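Polysaccharide deacetylase-like protein (Bacillus anthracis, PDB 4V33) is a zinc-binding, putative polysaccharide deacetylase required for osmotic stability and maintenance of cell shape. Local coordinates at residues E313-Y318 against E337-K342. Numbering follows the deposited sequence.
Sequences ETKKYY and ELLKMK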
ATOM      1  N   GLU A 313      17.451   2.818 -14.785  1.00 20.60           N
ATOM      2  CA  GLU A 313      17.809   4.190 -14.439  1.00 20.68           C
ATOM      3  C   GLU A 313      17.028   4.645 -13.208  1.00 20.69           C
ATOM      4  O   GLU A 313      17.589   5.244 -12.287  1.00 22.07           O
ATOM      5  CB  GLU A 313      17.554   5.143 -15.617  1.00 22.34           C
ATOM      6  CG  GLU A 313      18.457   4.908 -16.827  1.00 21.32           C
ATOM      7  CD  GLU A 313      19.902   5.325 -16.595  1.00 33.36           C
ATOM      8  OE1 GLU A 313      20.206   5.927 -15.545  1.00 27.54           O
ATOM      9  OE2 GLU A 313      20.743   5.049 -17.478  1.00 33.73           O
ATOM     10  N   THR A 314      15.734   4.335 -13.194  1.00 18.91           N
ATOM     11  CA  THR A 314      14.857   4.720 -12.100  1.00 19.24           C
ATOM     12  C   THR A 314      15.316   4.104 -10.777  1.00 20.05           C
ATOM     13  O   THR A 314      15.253   4.754  -9.732  1.00 18.88           O
ATOM     14  CB  THR A 314      13.406   4.329 -12.429  1.00 19.35           C
ATOM     15  OG1 THR A 314      13.032   4.954 -13.665  1.00 18.22           O
ATOM     16  CG2 THR A 314      12.436   4.783 -11.335  1.00 18.76           C
ATOM     17  N   LYS A 315      15.812   2.868 -10.842  1.00 17.91           N
ATOM     18  CA  LYS A 315      16.243   2.111  -9.667  1.00 19.81           C
ATOM     19  C   LYS A 315      17.377   2.820  -8.926  1.00 22.55           C
ATOM     20  O   LYS A 315      17.565   2.631  -7.726  1.00 22.09           O
ATOM     21  CB  LYS A 315      16.718   0.718 -10.102  1.00 20.64           C
ATOM     22  CG  LYS A 315      17.006  -0.241  -8.961  1.00 23.25           C
ATOM     23  CD  LYS A 315      17.238  -1.652  -9.472  1.00 26.08           C
ATOM     24  CE  LYS A 315      17.395  -2.642  -8.321  1.00 27.84           C
ATOM     25  NZ  LYS A 315      17.578  -4.039  -8.808  1.00 30.43           N
ATOM     26  N   LYS A 316      18.143   3.628  -9.653  1.00 22.33           N
ATOM     27  CA  LYS A 316      19.247   4.361  -9.044  1.00 21.16           C
ATOM     28  C   LYS A 316      18.768   5.393  -8.020  1.00 22.37           C
ATOM     29  O   LYS A 316      19.511   5.747  -7.093  1.00 25.67           O
ATOM     30  CB  LYS A 316      20.071   5.064 -10.121  1.00 21.84           C
ATOM     31  CG  LYS A 316      20.736   4.124 -11.108  1.00 22.16           C
ATOM     32  CD  LYS A 316      21.360   4.907 -12.257  1.00 23.26           C
ATOM     33  CE  LYS A 316      21.960   3.969 -13.291  1.00 29.53           C
ATOM     34  NZ  LYS A 316      22.581   4.719 -14.422  1.00 30.28           N
ATOM     35  N   TYR A 317      17.533   5.863  -8.185  1.00 20.24           N
ATOM     36  CA  TYR A 317      17.070   7.052  -7.472  1.00 21.03           C
ATOM     37  C   TYR A 317      15.787   6.879  -6.669  1.00 19.94           C
ATOM     38  O   TYR A 317      15.557   7.621  -5.720  1.00 22.46           O
ATOM     39  CB  TYR A 317      16.884   8.209  -8.461  1.00 21.19           C
ATOM     40  CG  TYR A 317      18.072   8.382  -9.379  1.00 20.92           C
ATOM     41  CD1 TYR A 317      19.330   8.664  -8.860  1.00 21.71           C
ATOM     42  CD2 TYR A 317      17.946   8.237 -10.753  1.00 22.25           C
ATOM     43  CE1 TYR A 317      20.427   8.810  -9.684  1.00 23.07           C
ATOM     44  CE2 TYR A 317      19.041   8.388 -11.590  1.00 21.88           C
ATOM     45  CZ  TYR A 317      20.281   8.669 -11.044  1.00 20.65           C
ATOM     46  OH  TYR A 317      21.390   8.826 -11.850  1.00 23.96           O
ATOM     47  N   TYR A 318      14.960   5.914  -7.055  1.00 19.06           N
ATOM     48  CA  TYR A 318      13.645   5.733  -6.438  1.00 19.48           C
ATOM     49  C   TYR A 318      13.455   4.305  -5.952  1.00 18.38           C
ATOM     50  O   TYR A 318      13.957   3.368  -6.567  1.00 20.13           O
ATOM     51  CB  TYR A 318      12.532   6.072  -7.436  1.00 17.26           C
ATOM     52  CG  TYR A 318      12.545   7.509  -7.900  1.00 17.02           C
ATOM     53  CD1 TYR A 318      11.945   8.506  -7.137  1.00 15.58           C
ATOM     54  CD2 TYR A 318      13.168   7.870  -9.091  1.00 19.37           C
ATOM     55  CE1 TYR A 318      11.952   9.819  -7.543  1.00 16.18           C
ATOM     56  CE2 TYR A 318      13.183   9.185  -9.512  1.00 17.51           C
ATOM     57  CZ  TYR A 318      12.572  10.155  -8.734  1.00 16.78           C
ATOM     58  OH  TYR A 318      12.575  11.474  -9.129  1.00 16.68           O
ATOM     59  N   GLU A 337       9.796  -5.485  -8.995  1.00 21.84           N
ATOM     60  CA  GLU A 337       8.346  -5.345  -9.123  1.00 18.97           C
ATOM     61  C   GLU A 337       7.825  -4.023  -8.565  1.00 17.05           C
ATOM     62  O   GLU A 337       6.810  -3.508  -9.027  1.00 17.83           O
ATOM     63  CB  GLU A 337       7.607  -6.534  -8.488  1.00 20.42           C
ATOM     64  CG  GLU A 337       7.740  -6.648  -6.974  1.00 21.23           C
ATOM     65  CD  GLU A 337       7.044  -7.877  -6.419  1.00 27.23           C
ATOM     66  OE1 GLU A 337       6.420  -8.625  -7.207  1.00 26.08           O
ATOM     67  OE2 GLU A 337       7.125  -8.097  -5.190  1.00 25.12           O
ATOM     68  N   LEU A 338       8.521  -3.458  -7.583  1.00 18.13           N
ATOM     69  CA  LEU A 338       8.061  -2.206  -6.986  1.00 16.69           C
ATOM     70  C   LEU A 338       8.314  -1.005  -7.890  1.00 16.82           C
ATOM     71  O   LEU A 338       7.813   0.092  -7.621  1.00 17.22           O
ATOM     72  CB  LEU A 338       8.710  -1.975  -5.618  1.00 18.43           C
ATOM     73  CG  LEU A 338       8.507  -3.092  -4.601  1.00 17.91           C
ATOM     74  CD1 LEU A 338       9.333  -2.809  -3.353  1.00 21.65           C
ATOM     75  CD2 LEU A 338       7.034  -3.209  -4.263  1.00 18.87           C
ATOM     76  N   LEU A 339       9.093  -1.222  -8.951  1.00 16.54           N
ATOM     77  CA  LEU A 339       9.378  -0.196  -9.952  1.00 15.87           C
ATOM     78  C   LEU A 339       8.522  -0.397 -11.202  1.00 16.94           C
ATOM     79  O   LEU A 339       8.755   0.238 -12.233  1.00 18.72           O
ATOM     80  CB  LEU A 339      10.865  -0.233 -10.341  1.00 16.51           C
ATOM     81  CG  LEU A 339      11.837   0.000  -9.179  1.00 19.80           C
ATOM     82  CD1 LEU A 339      13.280  -0.202  -9.610  1.00 20.45           C
ATOM     83  CD2 LEU A 339      11.652   1.395  -8.592  1.00 22.02           C
ATOM     84  N   LYS A 340       7.547  -1.300 -11.115  1.00 17.70           N
ATOM     85  CA  LYS A 340       6.681  -1.632 -12.242  1.00 18.17           C
ATOM     86  C   LYS A 340       5.245  -1.804 -11.765  1.00 17.08           C
ATOM     87  O   LYS A 340       4.524  -2.688 -12.233  1.00 18.74           O
ATOM     88  CB  LYS A 340       7.152  -2.925 -12.914  1.00 21.68           C
ATOM     89  CG  LYS A 340       8.506  -2.806 -13.579  1.00 28.16           C
ATOM     90  CD  LYS A 340       8.807  -4.017 -14.440  1.00 33.50           C
ATOM     91  CE  LYS A 340       9.294  -5.179 -13.616  1.00 29.79           C
ATOM     92  NZ  LYS A 340      10.061  -6.143 -14.473  1.00 32.95           N
ATOM     93  N   MET A 341       4.835  -0.941 -10.843  1.00 15.80           N
ATOM     94  CA  MET A 341       3.577  -1.119 -10.124  0.68 15.10           C
ATOM     95  C   MET A 341       2.355  -0.698 -10.947  1.00 14.87           C
ATOM     96  O   MET A 341       2.266   0.440 -11.407  1.00 16.70           O
ATOM     97  CB  MET A 341       3.641  -0.337  -8.804  0.68 16.55           C
ATOM     98  CG  MET A 341       2.541  -0.630  -7.804  0.68 16.54           C
ATOM     99  SD  MET A 341       2.948   0.046  -6.170  0.68 18.05           S
ATOM    100  CE  MET A 341       4.308  -1.014  -5.684  0.68 18.40           C
ATOM    101  N   LYS A 342       1.410  -1.623 -11.104  1.00 14.42           N
ATOM    102  CA  LYS A 342       0.165  -1.350 -11.818  1.00 14.23           C
ATOM    103  C   LYS A 342      -0.695  -0.346 -11.064  1.00 12.79           C
ATOM    104  O   LYS A 342      -0.576  -0.201  -9.842  1.00 15.12           O
ATOM    105  CB  LYS A 342      -0.655  -2.628 -11.968  1.00 17.51           C
ATOM    106  CG  LYS A 342      -0.065  -3.703 -12.858  1.00 22.66           C
ATOM    107  CD  LYS A 342      -0.888  -4.977 -12.679  1.00 29.09           C
ATOM    108  CE  LYS A 342      -0.399  -6.109 -13.554  1.00 38.42           C
ATOM    109  NZ  LYS A 342      -1.174  -7.351 -13.271  1.00 43.77           N
TER
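Leu339 sets its two methyl groups against Lys315, Thr314 and Tyr318, on helix 308-315 and the turn that follows. CD1 of Leu339 rests on the base of Lys315, 3.6 Å from CB and 3.8 Å from CA. CG of Leu339 lies beside the backbone N and anti to the carbonyl carbon (chi1 -60°), which carries the isobutyl fork across to the helix. The Lys315 chain crosses that fork at about a right angle. CG of Lys315 lies anti to the backbone N (chi1 -172°), and the extended chain beyond it runs off to a salt bridge between NZ and Asp336. The aliphatic root of the lysine is therefore what packs on the leucine.

CD2 of Leu339 lies 3.6 Å from the backbone O of Tyr318 and 4.4 Å from CG2 of Thr314. No hydrogen bond joins the two segments. The contact packs the C-terminal part of helix 308-315 against the short 3-10 segment 337-339, just ahead of strand 341-345. That strand pairs in parallel with 320-326 in the parallel sheet of the distorted beta/alpha barrel expected of the polysaccharide deacetylase family.

Thr314 O accepts bonds from both Tyr317 N and Tyr318 N, which ties the turn to the helix. Thr314 OG1 bonds back to Val310 O, while its side chain also touches Val299 and Ala321. The Tyr318 ring leads away from Leu339, and its hydroxyl is hydrogen-bonded to Ser263 OG.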